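Local coordinates for protein free serine kinase (Thermococcus kodakarensis KOD1, PDB 5X0K) that phosphorylates free L-serine to O-phospho-L-serine with ADP as the phosphate donor, releasing AMP, in the first step from L-serine to L-cysteine, at residues K52-A57 with K83-V88; K14-V19 with F229-I234. The protein carries 1 engineered substitution. All blocks are in the same frame, centred on the assembly; numbering follows the deposited sequence.

Contact 1. Residues K52-A57 with K83-V88; sequences KPMLLA and KRAPSV. With AMP (adenosine monophosphate), chain B.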
loop_
_atom_site.group_PDB
_atom_site.type_symbol
_atom_site.label_atom_id
_atom_site.label_comp_id
_atom_site.label_asym_id
_atom_site.label_seq_id
_atom_site.Cartn_x
_atom_site.Cartn_y
_atom_site.Cartn_z
ATOM N N LYS A 52 10.508 14.971 -5.016
ATOM C CA LYS A 52 9.653 13.900 -5.532
ATOM C C LYS A 52 8.174 14.322 -5.412
ATOM O O LYS A 52 7.594 14.204 -4.339
ATOM C CB LYS A 52 9.856 12.593 -4.736
ATOM C CG LYS A 52 9.299 11.344 -5.414
ATOM C CD LYS A 52 9.459 10.140 -4.508
ATOM C CE LYS A 52 8.930 8.889 -5.152
ATOM N NZ LYS A 52 9.432 7.726 -4.387
ATOM N N PRO A 53 7.535 14.823 -6.494
ATOM C CA PRO A 53 6.174 15.354 -6.314
ATOM C C PRO A 53 5.161 14.285 -5.927
ATOM O O PRO A 53 5.306 13.121 -6.323
ATOM C CB PRO A 53 5.816 15.927 -7.701
ATOM C CG PRO A 53 6.681 15.178 -8.630
ATOM C CD PRO A 53 7.969 14.888 -7.896
ATOM N N MET A 54 4.164 14.695 -5.158
ATOM C CA MET A 54 2.962 13.907 -4.885
ATOM C C MET A 54 2.299 13.541 -6.215
ATOM O O MET A 54 2.408 14.296 -7.180
ATOM C CB MET A 54 1.941 14.729 -4.074
ATOM C CG MET A 54 2.380 15.326 -2.751
ATOM S SD MET A 54 2.573 14.018 -1.546
ATOM C CE MET A 54 0.917 13.296 -1.404
ATOM N N LEU A 55 1.674 12.376 -6.266
ATOM C CA LEU A 55 0.816 11.997 -7.414
ATOM C C LEU A 55 -0.610 11.983 -6.894
ATOM O O LEU A 55 -0.960 11.251 -5.971
ATOM C CB LEU A 55 1.193 10.657 -8.000
ATOM C CG LEU A 55 2.664 10.637 -8.449
ATOM C CD1 LEU A 55 2.965 9.341 -9.146
ATOM C CD2 LEU A 55 3.051 11.816 -9.313
ATOM N N LEU A 56 -1.424 12.834 -7.504
ATOM C CA LEU A 56 -2.787 13.050 -7.039
ATOM C C LEU A 56 -3.815 12.804 -8.117
ATOM O O LEU A 56 -3.499 12.896 -9.307
ATOM C CB LEU A 56 -2.959 14.499 -6.514
ATOM C CG LEU A 56 -2.016 15.035 -5.455
ATOM C CD1 LEU A 56 -2.332 16.496 -5.154
ATOM C CD2 LEU A 56 -2.100 14.198 -4.215
ATOM N N ALA A 57 -5.049 12.531 -7.690
ATOM C CA ALA A 57 -6.203 12.377 -8.561
ATOM C C ALA A 57 -7.355 13.180 -7.999
ATOM O O ALA A 57 -7.700 13.050 -6.819
ATOM C CB ALA A 57 -6.638 10.930 -8.677
ATOM N N LYS A 83 2.345 23.421 4.777
ATOM C CA LYS A 83 0.989 23.644 4.285
ATOM C C LYS A 83 0.682 23.112 2.893
ATOM O O LYS A 83 -0.473 22.885 2.611
ATOM C CB LYS A 83 0.699 25.147 4.296
ATOM C CG LYS A 83 0.795 25.806 5.671
ATOM C CD LYS A 83 -0.332 25.362 6.565
ATOM C CE LYS A 83 -0.137 25.778 8.020
ATOM N NZ LYS A 83 -1.122 24.978 8.801
ATOM N N ARG A 84 1.702 22.923 2.068
ATOM C CA ARG A 84 1.489 22.496 0.674
ATOM C C ARG A 84 2.583 21.572 0.211
ATOM O O ARG A 84 3.625 21.524 0.795
ATOM C CB ARG A 84 1.439 23.714 -0.233
ATOM C CG ARG A 84 2.733 24.508 -0.390
ATOM C CD ARG A 84 2.406 25.891 -0.945
ATOM N NE ARG A 84 1.714 26.694 0.069
ATOM C CZ ARG A 84 2.345 27.409 1.009
ATOM N NH1 ARG A 84 3.650 27.481 1.049
ATOM N NH2 ARG A 84 1.643 28.066 1.900
ATOM N N ALA A 85 2.332 20.875 -0.915
ATOM C CA ALA A 85 3.344 20.063 -1.528
ATOM C C ALA A 85 3.301 20.170 -3.041
ATOM O O ALA A 85 2.228 20.292 -3.605
ATOM C CB ALA A 85 3.205 18.622 -1.081
ATOM N N PRO A 86 4.466 20.101 -3.709
ATOM C CA PRO A 86 4.384 20.066 -5.163
ATOM C C PRO A 86 3.814 18.742 -5.600
ATOM O O PRO A 86 4.225 17.699 -5.118
ATOM C CB PRO A 86 5.798 20.228 -5.636
ATOM C CG PRO A 86 6.645 19.930 -4.472
ATOM C CD PRO A 86 5.849 20.113 -3.218
ATOM N N SER A 87 2.901 18.824 -6.547
ATOM C CA SER A 87 2.068 17.710 -6.915
ATOM C C SER A 87 1.920 17.614 -8.446
ATOM O O SER A 87 1.857 18.616 -9.156
ATOM C CB SER A 87 0.696 17.967 -6.303
ATOM O OG SER A 87 0.776 17.996 -4.879
ATOM N N VAL A 88 1.765 16.387 -8.915
ATOM C CA VAL A 88 1.420 16.085 -10.303
ATOM C C VAL A 88 0.014 15.474 -10.275
ATOM O O VAL A 88 -0.241 14.489 -9.568
ATOM C CB VAL A 88 2.444 15.113 -10.958
ATOM C CG1 VAL A 88 1.912 14.607 -12.300
ATOM C CG2 VAL A 88 3.754 15.846 -11.138
HETATM P P AMP B . 5.633 7.976 0.337
HETATM O O1P AMP B . 5.431 9.447 0.455
HETATM O O2P AMP B . 4.583 7.130 0.977
HETATM O O3P AMP B . 5.945 7.545 -1.079
HETATM O "O5'" AMP B . 6.950 7.645 1.240
HETATM C "C5'" AMP B . 7.932 8.637 1.475
HETATM C "C4'" AMP B . 8.649 9.012 0.183
HETATM O "O4'" AMP B . 9.475 10.132 0.432
HETATM C "C3'" AMP B . 9.589 7.943 -0.366
HETATM O "O3'" AMP B . 9.096 7.490 -1.625
HETATM C "C2'" AMP B . 10.931 8.630 -0.525
HETATM O "O2'" AMP B . 11.641 8.347 -1.746
HETATM C "C1'" AMP B . 10.511 10.081 -0.519
HETATM N N9 AMP B . 11.519 11.051 -0.123
HETATM C C8 AMP B . 12.629 10.885 0.646
HETATM N N7 AMP B . 13.279 12.056 0.782
HETATM C C5 AMP B . 12.556 12.992 0.119
HETATM C C6 AMP B . 12.731 14.418 -0.125
HETATM N N6 AMP B . 13.793 15.083 0.389
HETATM N N1 AMP B . 11.777 15.032 -0.883
HETATM C C2 AMP B . 10.710 14.338 -1.364
HETATM N N3 AMP B . 10.499 13.017 -1.201
HETATM C C4 AMP B . 11.406 12.316 -0.472
#

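Contact 2. Residues K14-V19 with F229-I234; sequences KKVDYV and FNPDKI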
loop_
_atom_site.group_PDB
_atom_site.type_symbol
_atom_site.label_atom_id
_atom_site.label_comp_id
_atom_site.label_asym_id
_atom_site.label_seq_id
_atom_site.Cartn_x
_atom_site.Cartn_y
_atom_site.Cartn_z
ATOM N N LYS A 14 9.023 10.994 -17.094
ATOM C CA LYS A 14 8.530 12.036 -17.997
ATOM C C LYS A 14 8.610 13.358 -17.256
ATOM O O LYS A 14 8.452 13.379 -16.064
ATOM C CB LYS A 14 7.091 11.771 -18.421
ATOM C CG LYS A 14 6.959 10.551 -19.322
ATOM C CD LYS A 14 5.549 10.502 -19.934
ATOM C CE LYS A 14 5.351 9.261 -20.775
ATOM N NZ LYS A 14 4.140 9.321 -21.673
ATOM N N LYS A 15 8.884 14.415 -18.007
ATOM C CA LYS A 15 9.034 15.756 -17.423
ATOM C C LYS A 15 7.688 16.397 -17.358
ATOM O O LYS A 15 7.277 17.088 -18.295
ATOM C CB LYS A 15 9.960 16.577 -18.271
ATOM C CG LYS A 15 11.375 16.046 -18.299
ATOM C CD LYS A 15 12.335 17.020 -18.963
ATOM C CE LYS A 15 13.656 16.328 -19.296
ATOM N NZ LYS A 15 14.564 17.137 -20.157
ATOM N N VAL A 16 7.001 16.132 -16.256
ATOM C CA VAL A 16 5.682 16.670 -16.021
ATOM C C VAL A 16 5.908 17.761 -15.015
ATOM O O VAL A 16 6.790 17.702 -14.137
ATOM C CB VAL A 16 4.692 15.623 -15.501
ATOM C CG1 VAL A 16 4.266 14.706 -16.626
ATOM C CG2 VAL A 16 5.316 14.837 -14.373
ATOM N N ASP A 17 5.190 18.840 -15.205
ATOM C CA ASP A 17 5.354 19.948 -14.263
ATOM C C ASP A 17 4.519 19.700 -13.012
ATOM O O ASP A 17 3.534 18.971 -13.047
ATOM C CB ASP A 17 4.955 21.252 -14.957
ATOM C CG ASP A 17 5.608 22.459 -14.359
ATOM O OD1 ASP A 17 6.287 22.382 -13.317
ATOM O OD2 ASP A 17 5.436 23.540 -14.955
ATOM N N TYR A 18 4.874 20.369 -11.926
ATOM C CA TYR A 18 4.141 20.238 -10.684
ATOM C C TYR A 18 3.337 21.497 -10.417
ATOM O O TYR A 18 3.593 22.559 -11.010
ATOM C CB TYR A 18 5.109 20.000 -9.499
ATOM C CG TYR A 18 6.036 21.178 -9.192
ATOM C CD1 TYR A 18 5.645 22.212 -8.338
ATOM C CD2 TYR A 18 7.292 21.272 -9.766
ATOM C CE1 TYR A 18 6.479 23.301 -8.094
ATOM C CE2 TYR A 18 8.103 22.381 -9.547
ATOM C CZ TYR A 18 7.690 23.372 -8.691
ATOM O OH TYR A 18 8.492 24.478 -8.473
ATOM N N VAL A 19 2.366 21.359 -9.529
ATOM C CA VAL A 19 1.625 22.502 -9.030
ATOM C C VAL A 19 1.464 22.312 -7.522
ATOM O O VAL A 19 1.268 21.202 -7.054
ATOM C CB VAL A 19 0.278 22.658 -9.779
ATOM C CG1 VAL A 19 -0.630 21.449 -9.592
ATOM C CG2 VAL A 19 -0.416 23.929 -9.359
ATOM N N PHE A 229 3.947 6.780 -16.089
ATOM C CA PHE A 229 5.208 7.497 -15.947
ATOM C C PHE A 229 5.570 7.734 -14.479
ATOM O O PHE A 229 4.703 7.733 -13.603
ATOM C CB PHE A 229 5.143 8.840 -16.709
ATOM C CG PHE A 229 4.183 9.826 -16.101
ATOM C CD1 PHE A 229 4.597 10.707 -15.095
ATOM C CD2 PHE A 229 2.860 9.852 -16.502
ATOM C CE1 PHE A 229 3.690 11.599 -14.500
ATOM C CE2 PHE A 229 1.954 10.742 -15.910
ATOM C CZ PHE A 229 2.377 11.604 -14.911
ATOM N N ASN A 230 6.865 7.923 -14.227
ATOM C CA ASN A 230 7.351 8.478 -12.952
ATOM C C ASN A 230 7.714 9.930 -13.269
ATOM O O ASN A 230 8.414 10.162 -14.262
ATOM C CB ASN A 230 8.643 7.751 -12.535
ATOM C CG ASN A 230 8.414 6.322 -12.101
ATOM O OD1 ASN A 230 7.501 6.053 -11.318
ATOM N ND2 ASN A 230 9.265 5.409 -12.553
ATOM N N PRO A 231 7.256 10.919 -12.453
ATOM C CA PRO A 231 7.694 12.280 -12.770
ATOM C C PRO A 231 9.198 12.410 -12.629
ATOM O O PRO A 231 9.806 11.753 -11.758
ATOM C CB PRO A 231 6.964 13.163 -11.753
ATOM C CG PRO A 231 5.821 12.353 -11.340
ATOM C CD PRO A 231 6.244 10.894 -11.402
ATOM N N ASP A 232 9.808 13.237 -13.457
ATOM C CA ASP A 232 11.193 13.595 -13.251
ATOM C C ASP A 232 11.331 14.366 -11.933
ATOM O O ASP A 232 10.381 14.946 -11.434
ATOM C CB ASP A 232 11.714 14.463 -14.380
ATOM C CG ASP A 232 13.194 14.318 -14.602
ATOM O OD1 ASP A 232 13.926 13.738 -13.749
ATOM O OD2 ASP A 232 13.628 14.732 -15.696
ATOM N N LYS A 233 12.539 14.351 -11.396
ATOM C CA LYS A 233 12.790 14.987 -10.107
ATOM C C LYS A 233 12.668 16.479 -10.235
ATOM O O LYS A 233 12.874 17.037 -11.305
ATOM C CB LYS A 233 14.170 14.593 -9.561
ATOM C CG LYS A 233 14.131 13.261 -8.846
ATOM C CD LYS A 233 13.713 12.049 -9.687
ATOM C CE LYS A 233 14.778 11.571 -10.649
ATOM N NZ LYS A 233 14.692 10.185 -11.221
ATOM N N ILE A 234 12.333 17.121 -9.124
ATOM C CA ILE A 234 12.071 18.543 -9.101
ATOM C C ILE A 234 12.950 19.258 -8.116
ATOM O O ILE A 234 13.612 18.603 -7.325
ATOM C CB ILE A 234 10.587 18.855 -8.858
ATOM C CG1 ILE A 234 10.121 18.384 -7.458
ATOM C CG2 ILE A 234 9.740 18.240 -9.969
ATOM C CD1 ILE A 234 8.705 18.811 -7.100
HETATM O O HOH W 1 8.654 16.004 -13.516
#

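Contact 1. Residues K52-A57 with K83-V88
Two parallel neighbours of the mixed sheet in the ParB-like N-terminal domain meet here: M54 pairs with S87 and L55 with V88. M54 N donates to P86 O (3.0 Å) and M54 O accepts V88 N (2.8 Å); V88 O then takes L56 N at 2.9 Å. The strand axes cross at 58°, which carries the K83 end away from the pairing.

Side chains sort onto two faces. On one, S87 OG sits 3.6 Å from M54 CB and also reaches L56 CD1. Small and polar, the serine is no burden in this buried place, because its hydroxyl turns back along its own strand (chi1 -63°) and donates to A85 O, from above the carbonyl plane. The A85 methyl is short enough to admit M54 CG, which lies 3.8 Å from A85 CB. On the other face the branched V88 lies against two neighbours: L55 CD2 is alongside its CB, and there is a second contact with proline. P53 CG meets V88 CG2 at 3.9 Å.

Just before the strand, K52 starts away from the pairing and runs out straight, so that K52 NZ donates to O3' of AMP (2.8 Å), with a weak second bond to O2'. M26 of strand 26-27 and I21 of strand 19-22 pack on the S87 face, while P231 of strand 230-231 packs on the V88 face.

Contact 2. Residues K14-V19 with F229-I234
K14 pairs in parallel with P231, bonding to the residues on either side of it: K14 N donates to N230 O (3.0 Å) and K14 O receives D232 N (2.9 Å). Beyond it the chain bends in an inverse gamma turn centred on K15, and direct pairing gives way to a water that donates to both V16 O (2.6 Å) and D232 O.

The methylene chain of K14 crosses F229 at about a right angle, K14 CG resting 3.6 Å from F229 CB, a use of the lysine's apolar stem that lets the chain run on at the surface. F229 CG lies between backbone N and carbonyl carbon (chi1 68°), which brings the ring to V16. In the conformer described, one of two modelled for V16, CG1 makes an off-centre CH-pi contact with that ring, and V16 CG2 touches both F229 CE1 and P231 CB, the latter at 3.5 Å. This two-stranded parallel sheet joins the segment leading into strand 19-22 to a distant C-terminal one. K15 and D232 lie side by side, K15 NZ 5.2 Å from D232 OD2, a separation that could still give a mild attraction. D232 OD1 instead accepts K233 N. Farther along, Y18 CD2 lies 3.9 Å from I234 CD1; F20 stacks edge-to-face with the tyrosine.

How the contacts relate
Contacts 1 and 2 lie with their centres 10 Å apart and touch directly. S87 O and V19 N, 2.8 Å apart, probably form a hydrogen bond where strand 19-22 begins to pair antiparallel with strand 84-89. Next to it along the chain, P86 touches both members of the Y18-I234 pair: P86 CB packs 3.4 Å from Y18 CD1, and P86 CG 3.5 Å from I234 CD1. P231 CG likewise meets L55 CD2 at 3.5 Å. The nucleotide lies nearer contact 1, whose K52 grips the ribose; from contact 2, the side chain of I234 comes within about 7 Å of AMP and about 5 Å of that of W51, another ADP-binding residue.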